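Local coordinates for possible phosphoglycerate mutase GPM2 (Mycobacterium tuberculosis, PDB 2A6P), which hydrolyses phosphate monoesters of broad range, including phosphorylated sugars, and can serve as a fructose-1,6-bisphosphatase in gluconeogenesis, with negligible phosphoglycerate mutase activity, at residues Leu13-His18 with Val147-His152; Pro60-Ser65 with Ala77-Asn82; His154-Val159 with Phe174-Ala179. All blocks are in the same frame, centred on the assembly; numbering follows the deposited sequence.

How the interactions relate
Interactions 1 and 2 share one sheet, because strand 147-151 lies between 13-17 and 61-64; their centres are 9 Å apart. Interaction 1 is the buried core, a parallel strand pair of backbone bonds and leucine packing that ends in two histidines. Interaction 2, nested inside the chain loop that interaction 1 closes, sits nearer the surface: a loop crosses a strand on one backbone bond, a water and a few apolar touches. Interaction 3 is buried again but joins helix 153-163, which follows strand 147-151, to a loop; R17 NH1 bonds M176 O and so ties it to interaction 1. Its chemistry centres on an arginine that reaches the second subunit.

Interaction 1. Residues Leu13-His18 with Val147-His152; sequences LLLLRH and VLFVSH. With SO4 (sulfate ion), chain C.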
ATOM      1  N   LEU A  13       1.884   4.507  12.548  1.00 18.52           N
ATOM      2  CA  LEU A  13       2.515   3.225  12.866  1.00 17.05           C
ATOM      3  C   LEU A  13       3.342   2.839  11.635  1.00 16.59           C
ATOM      4  O   LEU A  13       2.784   2.615  10.560  1.00 16.96           O
ATOM      5  CB  LEU A  13       1.456   2.145  13.135  1.00 15.78           C
ATOM      6  CG  LEU A  13       1.936   0.683  13.130  1.00 14.29           C
ATOM      7  CD1 LEU A  13       3.000   0.466  14.204  1.00 14.68           C
ATOM      8  CD2 LEU A  13       0.759  -0.242  13.352  1.00 14.73           C
ATOM      9  N   LEU A  14       4.661   2.795  11.769  1.00 16.17           N
ATOM     10  CA  LEU A  14       5.483   2.421  10.624  1.00 17.02           C
ATOM     11  C   LEU A  14       6.002   1.014  10.855  1.00 17.40           C
ATOM     12  O   LEU A  14       6.220   0.607  11.995  1.00 17.97           O
ATOM     13  CB  LEU A  14       6.683   3.359  10.442  1.00 17.06           C
ATOM     14  CG  LEU A  14       6.696   4.870  10.721  1.00 19.28           C
ATOM     15  CD1 LEU A  14       7.524   5.531   9.628  1.00 18.50           C
ATOM     16  CD2 LEU A  14       5.312   5.461  10.761  1.00 21.27           C
ATOM     17  N   LEU A  15       6.180   0.263   9.774  1.00 16.58           N
ATOM     18  CA  LEU A  15       6.708  -1.088   9.873  1.00 15.94           C
ATOM     19  C   LEU A  15       7.879  -1.205   8.920  1.00 15.83           C
ATOM     20  O   LEU A  15       7.807  -0.743   7.787  1.00 17.62           O
ATOM     21  CB  LEU A  15       5.651  -2.131   9.505  1.00 16.29           C
ATOM     22  CG  LEU A  15       4.402  -2.126  10.383  1.00 18.20           C
ATOM     23  CD1 LEU A  15       3.392  -1.104   9.860  1.00 17.68           C
ATOM     24  CD2 LEU A  15       3.806  -3.508  10.373  1.00 17.70           C
ATOM     25  N   LEU A  16       8.961  -1.817   9.386  1.00 14.07           N
ATOM     26  CA  LEU A  16      10.152  -2.001   8.562  1.00 13.61           C
ATOM     27  C   LEU A  16      10.547  -3.475   8.525  1.00 13.56           C
ATOM     28  O   LEU A  16      10.773  -4.085   9.584  1.00 12.34           O
ATOM     29  CB  LEU A  16      11.325  -1.192   9.132  1.00 12.56           C
ATOM     30  CG  LEU A  16      12.694  -1.490   8.489  1.00 14.35           C
ATOM     31  CD1 LEU A  16      12.675  -1.052   7.022  1.00 12.15           C
ATOM     32  CD2 LEU A  16      13.825  -0.786   9.240  1.00 12.06           C
ATOM     33  N   ARG A  17      10.622  -4.050   7.324  1.00 11.78           N
ATOM     34  CA  ARG A  17      11.037  -5.446   7.201  1.00 13.46           C
ATOM     35  C   ARG A  17      12.568  -5.459   7.206  1.00 14.30           C
ATOM     36  O   ARG A  17      13.196  -4.544   6.680  1.00 16.48           O
ATOM     37  CB  ARG A  17      10.543  -6.079   5.886  1.00 12.84           C
ATOM     38  CG  ARG A  17      11.008  -7.540   5.724  1.00 13.23           C
ATOM     39  CD  ARG A  17      10.513  -8.179   4.439  1.00 13.47           C
ATOM     40  NE  ARG A  17      10.933  -9.581   4.322  1.00 15.53           N
ATOM     41  CZ  ARG A  17      10.835 -10.298   3.204  1.00 15.56           C
ATOM     42  NH1 ARG A  17      10.331  -9.752   2.106  1.00 15.24           N
ATOM     43  NH2 ARG A  17      11.262 -11.551   3.168  1.00 13.85           N
ATOM     44  N   HIS A  18      13.166  -6.485   7.799  1.00 14.20           N
ATOM     45  CA  HIS A  18      14.617  -6.581   7.829  1.00 12.76           C
ATOM     46  C   HIS A  18      15.183  -6.773   6.411  1.00 13.29           C
ATOM     47  O   HIS A  18      14.457  -7.103   5.467  1.00 11.66           O
ATOM     48  CB  HIS A  18      15.040  -7.749   8.717  1.00 10.51           C
ATOM     49  CG  HIS A  18      14.566  -9.080   8.231  1.00 10.26           C
ATOM     50  ND1 HIS A  18      15.090  -9.694   7.115  1.00 11.74           N
ATOM     51  CD2 HIS A  18      13.615  -9.916   8.710  1.00  7.53           C
ATOM     52  CE1 HIS A  18      14.482 -10.853   6.928  1.00 11.69           C
ATOM     53  NE2 HIS A  18      13.583 -11.011   7.883  1.00  9.85           N
ATOM     54  N   VAL A 147       5.007   5.234  16.258  1.00 21.84           N
ATOM     55  CA  VAL A 147       5.476   3.872  16.566  1.00 20.03           C
ATOM     56  C   VAL A 147       6.156   3.189  15.370  1.00 20.63           C
ATOM     57  O   VAL A 147       5.669   3.269  14.244  1.00 20.59           O
ATOM     58  CB  VAL A 147       4.290   2.973  17.040  1.00 18.18           C
ATOM     59  CG1 VAL A 147       4.758   1.535  17.227  1.00 17.01           C
ATOM     60  CG2 VAL A 147       3.712   3.519  18.344  1.00 18.16           C
ATOM     61  N   LEU A 148       7.281   2.517  15.623  1.00 21.29           N
ATOM     62  CA  LEU A 148       8.008   1.811  14.569  1.00 21.40           C
ATOM     63  C   LEU A 148       8.282   0.343  14.912  1.00 21.03           C
ATOM     64  O   LEU A 148       8.949   0.037  15.905  1.00 18.82           O
ATOM     65  CB  LEU A 148       9.338   2.518  14.263  1.00 22.08           C
ATOM     66  CG  LEU A 148      10.303   1.785  13.313  1.00 24.51           C
ATOM     67  CD1 LEU A 148       9.644   1.543  11.977  1.00 24.23           C
ATOM     68  CD2 LEU A 148      11.564   2.601  13.125  1.00 26.03           C
ATOM     69  N   PHE A 149       7.757  -0.558  14.089  1.00 19.49           N
ATOM     70  CA  PHE A 149       7.971  -1.984  14.288  1.00 17.28           C
ATOM     71  C   PHE A 149       9.036  -2.441  13.312  1.00 17.68           C
ATOM     72  O   PHE A 149       8.911  -2.195  12.106  1.00 18.30           O
ATOM     73  CB  PHE A 149       6.708  -2.806  13.969  1.00 15.95           C
ATOM     74  CG  PHE A 149       5.595  -2.703  14.988  1.00 12.13           C
ATOM     75  CD1 PHE A 149       5.795  -2.115  16.236  1.00 12.13           C
ATOM     76  CD2 PHE A 149       4.346  -3.257  14.704  1.00 12.00           C
ATOM     77  CE1 PHE A 149       4.759  -2.084  17.193  1.00 11.23           C
ATOM     78  CE2 PHE A 149       3.311  -3.234  15.645  1.00 11.69           C
ATOM     79  CZ  PHE A 149       3.517  -2.645  16.896  1.00 10.40           C
ATOM     80  N   VAL A 150      10.081  -3.097  13.811  1.00 17.42           N
ATOM     81  CA  VAL A 150      11.108  -3.653  12.925  1.00 15.40           C
ATOM     82  C   VAL A 150      10.781  -5.143  13.029  1.00 16.49           C
ATOM     83  O   VAL A 150      11.017  -5.764  14.068  1.00 14.99           O
ATOM     84  CB  VAL A 150      12.512  -3.372  13.440  1.00 14.75           C
ATOM     85  CG1 VAL A 150      13.559  -4.010  12.498  1.00 12.68           C
ATOM     86  CG2 VAL A 150      12.706  -1.863  13.562  1.00 13.16           C
ATOM     87  N   SER A 151      10.224  -5.705  11.957  1.00 15.12           N
ATOM     88  CA  SER A 151       9.764  -7.089  11.986  1.00 13.99           C
ATOM     89  C   SER A 151      10.011  -7.895  10.700  1.00 13.16           C
ATOM     90  O   SER A 151      11.017  -7.686  10.018  1.00 12.56           O
ATOM     91  CB  SER A 151       8.264  -7.060  12.361  1.00 12.59           C
ATOM     92  OG  SER A 151       7.662  -8.340  12.429  1.00 13.64           O
ATOM     93  N   HIS A 152       9.096  -8.815  10.381  1.00 13.89           N
ATOM     94  CA  HIS A 152       9.228  -9.665   9.199  1.00 12.28           C
ATOM     95  C   HIS A 152       8.125  -9.520   8.141  1.00 12.86           C
ATOM     96  O   HIS A 152       7.110  -8.859   8.367  1.00 11.15           O
ATOM     97  CB  HIS A 152       9.339 -11.131   9.633  1.00 12.25           C
ATOM     98  CG  HIS A 152      10.446 -11.382  10.609  1.00 12.23           C
ATOM     99  ND1 HIS A 152      10.344 -11.058  11.946  1.00 13.12           N
ATOM    100  CD2 HIS A 152      11.687 -11.895  10.441  1.00 11.05           C
ATOM    101  CE1 HIS A 152      11.473 -11.364  12.560  1.00  8.59           C
ATOM    102  NE2 HIS A 152      12.305 -11.873  11.669  1.00 13.53           N
TER
HETATM  103  S   SO4 C 204      13.356 -14.069   5.436  1.00 41.53           S
HETATM  104  O1  SO4 C 204      13.253 -12.969   4.424  1.00 43.69           O
HETATM  105  O2  SO4 C 204      14.870 -14.325   5.671  1.00 44.06           O
HETATM  106  O3  SO4 C 204      12.841 -13.608   6.667  1.00 44.41           O
HETATM  107  O4  SO4 C 204      12.880 -15.236   4.744  1.00 46.25           O
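H18 and H152 meet where two parallel strands end, and the H18 side chain is the one to trace. CB carries the ring into the crowded position between the backbone N and the carbonyl carbon (chi1 62°), which turns it toward the other strand. From CG, the CD2 branch lies 3.7 Å from S151 O and touches H152 CD2 at 3.3 Å. H152 sits at the edge of the H18 ring, the two planes at 74°. CE1 lies beside the sulfate, and NE2 at the tip makes a weak hydrogen bond to sulfate O3, 3.0 Å away.

R17 and H18 begin the Arg-His-Gly signature of the histidine phosphatases. H18 is the inferred phosphohistidine nucleophile and H152 the probable transition-state stabiliser, so the sulfate, probably from the crystallisation liquor, may well mark the phosphate site. R17 turns the edge of its guanidinium to sulfate O1; T21 and T30 bond the same anion.

Behind the site, strands 13-17 and 147-151 run 19° apart at the centre of the mixed sheet. The backbone hydrogen bonds L14 N to V147 O, F149 N to L14 O, L16 N to F149 O and S151 N to L16 O all span 2.7 to 2.9 Å; H18 N to S151 O is weak. On the L13, L15 and F149 face, L13 CD1 rests over the F149 ring, 3.9 Å from its centroid, as a CH-pi contact. The same CD1 meets V147 CG1 at 3.7 Å. On the other face L148 CD1 packs against L14 CB.

Interaction 2. Residues Pro60-Ser65 with Ala77-Asn82; sequences PIVICS and AGLTVN
The chain from L79 to N82 crosses strand 61-64 at nearly a right angle, 82° between the end-to-end directions of L79-N82 and P60-C64, with V62 and V81 nearest by their CA atoms. At the crossing N82 N donates a hydrogen bond to V62 O over 2.8 Å. Further toward P60, water 1 adds a second link: it donates to P60 O at 3.1 Å and to T80 O at 3.0 Å, tying the residue just before the strand to the loop.

V62 and V81 carry the apolar part. V62 sits under the loop backbone, its CB 3.7 Å from T80 O, while its CG1 lies at the loose distance of 4.4 Å from V81 CG2 and about as far from L79 CD1. V81 CG1, anti to the backbone N (chi1 178°), reaches down onto the strand, to C64 CB at 3.8 Å, and also lies against V62 O. N82 CB packs 3.8 Å from I61 CG1, the two side chains lying at a slant to each other.

The loop follows a Schellman motif in which G78, with positive phi, ends helix 68-76. Strand 61-64, that helix and strand 83-84 form a beta-alpha-beta unit, with 83-84 placed parallel beside 61-64 at the edge of the sheet within this chain; V62 also bonds E83 through its backbone. L79 reaches further, onto L148 of the next strand. The join thus rests on one direct backbone bond, one bridging water and a few ordinary apolar contacts, with no salt bridge across it, in keeping with a partly solvent-open place.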
ATOM      1  N   PRO A  60       9.731   8.707  18.139  1.00 30.41           N
ATOM      2  CA  PRO A  60       9.398   7.302  17.874  1.00 27.76           C
ATOM      3  C   PRO A  60       9.801   6.259  18.916  1.00 25.97           C
ATOM      4  O   PRO A  60      10.934   6.265  19.414  1.00 26.10           O
ATOM      5  CB  PRO A  60      10.113   7.015  16.552  1.00 27.71           C
ATOM      6  CG  PRO A  60      10.365   8.346  15.972  1.00 29.03           C
ATOM      7  CD  PRO A  60      10.691   9.195  17.133  1.00 29.36           C
ATOM      8  N   ILE A  61       8.875   5.360  19.243  1.00 24.04           N
ATOM      9  CA  ILE A  61       9.199   4.270  20.151  1.00 21.99           C
ATOM     10  C   ILE A  61       9.416   3.092  19.197  1.00 21.03           C
ATOM     11  O   ILE A  61       8.530   2.746  18.409  1.00 21.40           O
ATOM     12  CB  ILE A  61       8.059   3.950  21.153  1.00 20.78           C
ATOM     13  CG1 ILE A  61       8.460   2.730  21.998  1.00 20.43           C
ATOM     14  CG2 ILE A  61       6.761   3.723  20.420  1.00 18.70           C
ATOM     15  CD1 ILE A  61       7.425   2.321  23.042  1.00 22.95           C
ATOM     16  N   VAL A  62      10.609   2.507  19.249  1.00 19.73           N
ATOM     17  CA  VAL A  62      10.969   1.392  18.371  1.00 19.32           C
ATOM     18  C   VAL A  62      10.904   0.021  19.040  1.00 18.65           C
ATOM     19  O   VAL A  62      11.606  -0.243  20.026  1.00 18.36           O
ATOM     20  CB  VAL A  62      12.393   1.590  17.798  1.00 18.97           C
ATOM     21  CG1 VAL A  62      12.736   0.458  16.849  1.00 19.59           C
ATOM     22  CG2 VAL A  62      12.492   2.954  17.087  1.00 19.33           C
ATOM     23  N   ILE A  63      10.048  -0.839  18.491  1.00 18.92           N
ATOM     24  CA  ILE A  63       9.852  -2.199  18.973  1.00 18.74           C
ATOM     25  C   ILE A  63      10.459  -3.111  17.909  1.00 19.47           C
ATOM     26  O   ILE A  63      10.173  -2.952  16.715  1.00 19.84           O
ATOM     27  CB  ILE A  63       8.348  -2.512  19.156  1.00 20.47           C
ATOM     28  CG1 ILE A  63       7.736  -1.584  20.213  1.00 21.58           C
ATOM     29  CG2 ILE A  63       8.168  -3.944  19.646  1.00 22.37           C
ATOM     30  CD1 ILE A  63       7.661  -0.139  19.809  1.00 24.25           C
ATOM     31  N   CYS A  64      11.276  -4.071  18.332  1.00 18.04           N
ATOM     32  CA  CYS A  64      11.974  -4.946  17.388  1.00 18.24           C
ATOM     33  C   CYS A  64      11.825  -6.450  17.642  1.00 18.19           C
ATOM     34  O   CYS A  64      11.706  -6.883  18.782  1.00 17.79           O
ATOM     35  CB  CYS A  64      13.472  -4.573  17.394  1.00 17.58           C
ATOM     36  SG  CYS A  64      14.543  -5.332  16.123  1.00 17.60           S
ATOM     37  N   SER A  65      11.839  -7.237  16.568  1.00 18.62           N
ATOM     38  CA  SER A  65      11.748  -8.691  16.678  1.00 18.78           C
ATOM     39  C   SER A  65      13.090  -9.202  17.244  1.00 18.92           C
ATOM     40  O   SER A  65      14.165  -8.643  16.955  1.00 18.84           O
ATOM     41  CB  SER A  65      11.493  -9.310  15.308  1.00 20.13           C
ATOM     42  OG  SER A  65      11.731 -10.706  15.348  1.00 21.64           O
ATOM     43  N   ALA A  77      20.292   0.628  10.642  1.00 27.79           N
ATOM     44  CA  ALA A  77      19.407   1.704  10.223  1.00 28.34           C
ATOM     45  C   ALA A  77      19.636   2.921  11.109  1.00 29.40           C
ATOM     46  O   ALA A  77      19.033   3.972  10.900  1.00 31.28           O
ATOM     47  CB  ALA A  77      17.971   1.251  10.325  1.00 28.53           C
ATOM     48  N   GLY A  78      20.499   2.765  12.108  1.00 28.75           N
ATOM     49  CA  GLY A  78      20.800   3.859  13.018  1.00 28.05           C
ATOM     50  C   GLY A  78      19.702   4.123  14.031  1.00 29.23           C
ATOM     51  O   GLY A  78      19.547   5.242  14.521  1.00 31.41           O
ATOM     52  N   LEU A  79      18.936   3.091  14.359  1.00 27.38           N
ATOM     53  CA  LEU A  79      17.860   3.245  15.316  1.00 26.30           C
ATOM     54  C   LEU A  79      18.267   2.749  16.699  1.00 27.02           C
ATOM     55  O   LEU A  79      19.155   1.910  16.841  1.00 27.66           O
ATOM     56  CB  LEU A  79      16.634   2.452  14.857  1.00 26.86           C
ATOM     57  CG  LEU A  79      16.047   2.699  13.466  1.00 26.49           C
ATOM     58  CD1 LEU A  79      14.974   1.653  13.175  1.00 24.92           C
ATOM     59  CD2 LEU A  79      15.469   4.100  13.395  1.00 27.72           C
ATOM     60  N   THR A  80      17.615   3.281  17.724  1.00 27.13           N
ATOM     61  CA  THR A  80      17.872   2.836  19.077  1.00 26.29           C
ATOM     62  C   THR A  80      16.569   2.133  19.451  1.00 24.71           C
ATOM     63  O   THR A  80      15.484   2.734  19.419  1.00 22.78           O
ATOM     64  CB  THR A  80      18.176   4.022  20.028  1.00 28.49           C
ATOM     65  OG1 THR A  80      17.020   4.859  20.156  1.00 33.80           O
ATOM     66  CG2 THR A  80      19.324   4.848  19.471  1.00 29.72           C
ATOM     67  N   VAL A  81      16.682   0.841  19.750  1.00 23.87           N
ATOM     68  CA  VAL A  81      15.532   0.010  20.099  1.00 22.09           C
ATOM     69  C   VAL A  81      15.066   0.201  21.542  1.00 23.20           C
ATOM     70  O   VAL A  81      15.867   0.150  22.479  1.00 24.24           O
ATOM     71  CB  VAL A  81      15.852  -1.490  19.858  1.00 21.37           C
ATOM     72  CG1 VAL A  81      14.656  -2.357  20.263  1.00 19.31           C
ATOM     73  CG2 VAL A  81      16.205  -1.709  18.389  1.00 19.07           C
ATOM     74  N   ASN A  82      13.762   0.404  21.710  1.00 22.11           N
ATOM     75  CA  ASN A  82      13.164   0.613  23.027  1.00 22.37           C
ATOM     76  C   ASN A  82      12.644  -0.682  23.640  1.00 21.76           C
ATOM     77  O   ASN A  82      12.710  -0.863  24.851  1.00 22.83           O
ATOM     78  CB  ASN A  82      12.012   1.625  22.934  1.00 21.45           C
ATOM     79  CG  ASN A  82      12.477   2.990  22.480  1.00 23.86           C
ATOM     80  OD1 ASN A  82      13.214   3.666  23.195  1.00 25.40           O
ATOM     81  ND2 ASN A  82      12.061   3.399  21.287  1.00 20.66           N
TER
HETATM   82  O   HOH W   1      13.616   4.974  20.136  1.00 32.46           O

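Interaction 3. Residues His154-Val159 with Phe174-Ala179; sequences HFSRAV and FAMPTA
R157 NH2 has two partners: water 2, which accepts its hydrogen bond at 2.6 Å, and E187 of the second subunit, in a salt bridge. Water 2 lies at the edge of the guanidinium, in its plane, and passes a weak bond on to M176 O. R157 NH1 is taken by G171 O. The flat group is held between two neighbours: H154 CD2 lies 4.0 Å above the plane over one face, and F174 O comes over the opposite face, though how closely is doubtful.

Lower down, R157 CG meets M176 CB at 3.9 Å as the two side chains run alongside each other in opposing senses. M176 bends at chi2 (80°), which brings SD to 3.9 Å from S156 CB; S156 OG itself bonds H152 O. F174 packs on F174 of the second subunit.

The helix begins right after H152, and backbone amides of its first turn, those of H154 and F155, bond the carboxylate of E90, probably the proton donor/acceptor. This is the helix behind the second histidine of the histidine phosphatase fold, here joined to the dimer interface.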
ATOM      1  N   HIS A 154       5.706 -11.659   6.526  1.00 12.15           N
ATOM      2  CA  HIS A 154       4.344 -12.078   6.809  1.00 13.95           C
ATOM      3  C   HIS A 154       3.746 -11.411   8.037  1.00 13.99           C
ATOM      4  O   HIS A 154       2.616 -10.921   7.970  1.00 15.00           O
ATOM      5  CB  HIS A 154       4.272 -13.608   6.901  1.00 15.39           C
ATOM      6  CG  HIS A 154       4.482 -14.294   5.582  1.00 18.29           C
ATOM      7  ND1 HIS A 154       4.892 -15.607   5.475  1.00 19.56           N
ATOM      8  CD2 HIS A 154       4.337 -13.844   4.313  1.00 18.66           C
ATOM      9  CE1 HIS A 154       4.992 -15.932   4.199  1.00 17.53           C
ATOM     10  NE2 HIS A 154       4.661 -14.881   3.474  1.00 18.03           N
ATOM     11  N   PHE A 155       4.484 -11.348   9.142  1.00 12.30           N
ATOM     12  CA  PHE A 155       3.915 -10.710  10.325  1.00 13.89           C
ATOM     13  C   PHE A 155       3.605  -9.227  10.106  1.00 13.11           C
ATOM     14  O   PHE A 155       2.563  -8.748  10.532  1.00 14.10           O
ATOM     15  CB  PHE A 155       4.809 -10.863  11.559  1.00 12.83           C
ATOM     16  CG  PHE A 155       4.130 -10.408  12.833  1.00 13.60           C
ATOM     17  CD1 PHE A 155       3.025 -11.098  13.329  1.00 13.20           C
ATOM     18  CD2 PHE A 155       4.529  -9.233  13.483  1.00 13.50           C
ATOM     19  CE1 PHE A 155       2.321 -10.619  14.453  1.00 15.51           C
ATOM     20  CE2 PHE A 155       3.827  -8.750  14.608  1.00 13.18           C
ATOM     21  CZ  PHE A 155       2.727  -9.442  15.089  1.00 11.76           C
ATOM     22  N   SER A 156       4.505  -8.497   9.448  1.00 13.96           N
ATOM     23  CA  SER A 156       4.255  -7.080   9.174  1.00 13.91           C
ATOM     24  C   SER A 156       2.950  -6.951   8.380  1.00 14.03           C
ATOM     25  O   SER A 156       2.133  -6.075   8.642  1.00 16.09           O
ATOM     26  CB  SER A 156       5.410  -6.468   8.376  1.00 13.68           C
ATOM     27  OG  SER A 156       6.597  -6.386   9.153  1.00 15.66           O
ATOM     28  N   ARG A 157       2.767  -7.823   7.397  1.00 13.00           N
ATOM     29  CA  ARG A 157       1.555  -7.814   6.592  1.00 13.86           C
ATOM     30  C   ARG A 157       0.354  -8.136   7.460  1.00 14.53           C
ATOM     31  O   ARG A 157      -0.749  -7.644   7.214  1.00 14.50           O
ATOM     32  CB  ARG A 157       1.605  -8.876   5.510  1.00 13.10           C
ATOM     33  CG  ARG A 157       2.615  -8.705   4.415  1.00 14.75           C
ATOM     34  CD  ARG A 157       2.203  -9.721   3.372  1.00 16.42           C
ATOM     35  NE  ARG A 157       3.296 -10.191   2.558  1.00 18.86           N
ATOM     36  CZ  ARG A 157       3.140 -11.036   1.550  1.00 16.84           C
ATOM     37  NH1 ARG A 157       1.925 -11.482   1.248  1.00 11.98           N
ATOM     38  NH2 ARG A 157       4.198 -11.440   0.866  1.00 18.06           N
ATOM     39  N   ALA A 158       0.571  -9.001   8.448  1.00 14.34           N
ATOM     40  CA  ALA A 158      -0.485  -9.401   9.365  1.00 13.42           C
ATOM     41  C   ALA A 158      -0.913  -8.168  10.135  1.00 14.06           C
ATOM     42  O   ALA A 158      -2.106  -7.891  10.277  1.00 13.49           O
ATOM     43  CB  ALA A 158       0.026 -10.469  10.338  1.00 11.59           C
ATOM     44  N   VAL A 159       0.067  -7.436  10.652  1.00 13.44           N
ATOM     45  CA  VAL A 159      -0.238  -6.224  11.401  1.00 15.36           C
ATOM     46  C   VAL A 159      -0.997  -5.228  10.530  1.00 15.49           C
ATOM     47  O   VAL A 159      -2.002  -4.666  10.952  1.00 16.95           O
ATOM     48  CB  VAL A 159       1.034  -5.564  11.933  1.00 16.05           C
ATOM     49  CG1 VAL A 159       0.698  -4.216  12.574  1.00 16.85           C
ATOM     50  CG2 VAL A 159       1.693  -6.500  12.955  1.00 17.21           C
ATOM     51  N   PHE A 174      -1.083  -7.860   0.152  1.00 13.46           N
ATOM     52  CA  PHE A 174      -0.123  -6.792   0.391  1.00 14.01           C
ATOM     53  C   PHE A 174       1.320  -7.273   0.348  1.00 15.00           C
ATOM     54  O   PHE A 174       1.684  -8.198   1.070  1.00 13.99           O
ATOM     55  CB  PHE A 174      -0.373  -6.147   1.759  1.00 14.82           C
ATOM     56  CG  PHE A 174      -1.807  -5.767   2.001  1.00 17.16           C
ATOM     57  CD1 PHE A 174      -2.613  -6.530   2.853  1.00 16.94           C
ATOM     58  CD2 PHE A 174      -2.358  -4.663   1.366  1.00 18.50           C
ATOM     59  CE1 PHE A 174      -3.952  -6.201   3.072  1.00 16.53           C
ATOM     60  CE2 PHE A 174      -3.704  -4.316   1.572  1.00 21.28           C
ATOM     61  CZ  PHE A 174      -4.506  -5.092   2.430  1.00 19.99           C
ATOM     62  N   ALA A 175       2.141  -6.638  -0.482  1.00 12.29           N
ATOM     63  CA  ALA A 175       3.550  -7.014  -0.579  1.00 13.70           C
ATOM     64  C   ALA A 175       4.315  -6.378   0.582  1.00 13.77           C
ATOM     65  O   ALA A 175       3.828  -5.438   1.219  1.00 14.54           O
ATOM     66  CB  ALA A 175       4.136  -6.547  -1.900  1.00 13.79           C
ATOM     67  N   MET A 176       5.512  -6.892   0.844  1.00 13.54           N
ATOM     68  CA  MET A 176       6.369  -6.394   1.912  1.00 12.93           C
ATOM     69  C   MET A 176       7.754  -6.941   1.624  1.00 15.21           C
ATOM     70  O   MET A 176       8.172  -7.925   2.234  1.00 15.01           O
ATOM     71  CB  MET A 176       5.898  -6.913   3.277  1.00 11.20           C
ATOM     72  CG  MET A 176       6.495  -6.191   4.503  1.00 11.14           C
ATOM     73  SD  MET A 176       5.694  -4.580   4.932  1.00  8.17           S
ATOM     74  CE  MET A 176       7.047  -3.750   5.766  1.00  6.36           C
ATOM     75  N   PRO A 177       8.479  -6.327   0.667  1.00 16.55           N
ATOM     76  CA  PRO A 177       9.832  -6.803   0.333  1.00 17.26           C
ATOM     77  C   PRO A 177      10.859  -6.479   1.414  1.00 18.75           C
ATOM     78  O   PRO A 177      10.579  -5.705   2.335  1.00 18.85           O
ATOM     79  CB  PRO A 177      10.129  -6.121  -1.014  1.00 16.77           C
ATOM     80  CG  PRO A 177       9.306  -4.856  -0.956  1.00 18.48           C
ATOM     81  CD  PRO A 177       8.013  -5.300  -0.286  1.00 16.35           C
ATOM     82  N   THR A 178      12.040  -7.085   1.305  1.00 19.68           N
ATOM     83  CA  THR A 178      13.100  -6.880   2.291  1.00 18.76           C
ATOM     84  C   THR A 178      13.524  -5.425   2.362  1.00 18.26           C
ATOM     85  O   THR A 178      13.734  -4.773   1.346  1.00 17.86           O
ATOM     86  CB  THR A 178      14.344  -7.722   1.968  1.00 19.66           C
ATOM     87  OG1 THR A 178      14.853  -7.344   0.687  1.00 20.68           O
ATOM     88  CG2 THR A 178      14.003  -9.202   1.962  1.00 21.06           C
ATOM     89  N   ALA A 179      13.661  -4.927   3.583  1.00 18.79           N
ATOM     90  CA  ALA A 179      14.059  -3.544   3.825  1.00 18.03           C
ATOM     91  C   ALA A 179      13.032  -2.540   3.326  1.00 17.73           C
ATOM     92  O   ALA A 179      13.380  -1.402   3.019  1.00 19.87           O
ATOM     93  CB  ALA A 179      15.421  -3.262   3.181  1.00 19.02           C
TER
HETATM   94  O   HOH W   2       6.289 -10.635   2.271  1.00 13.42           O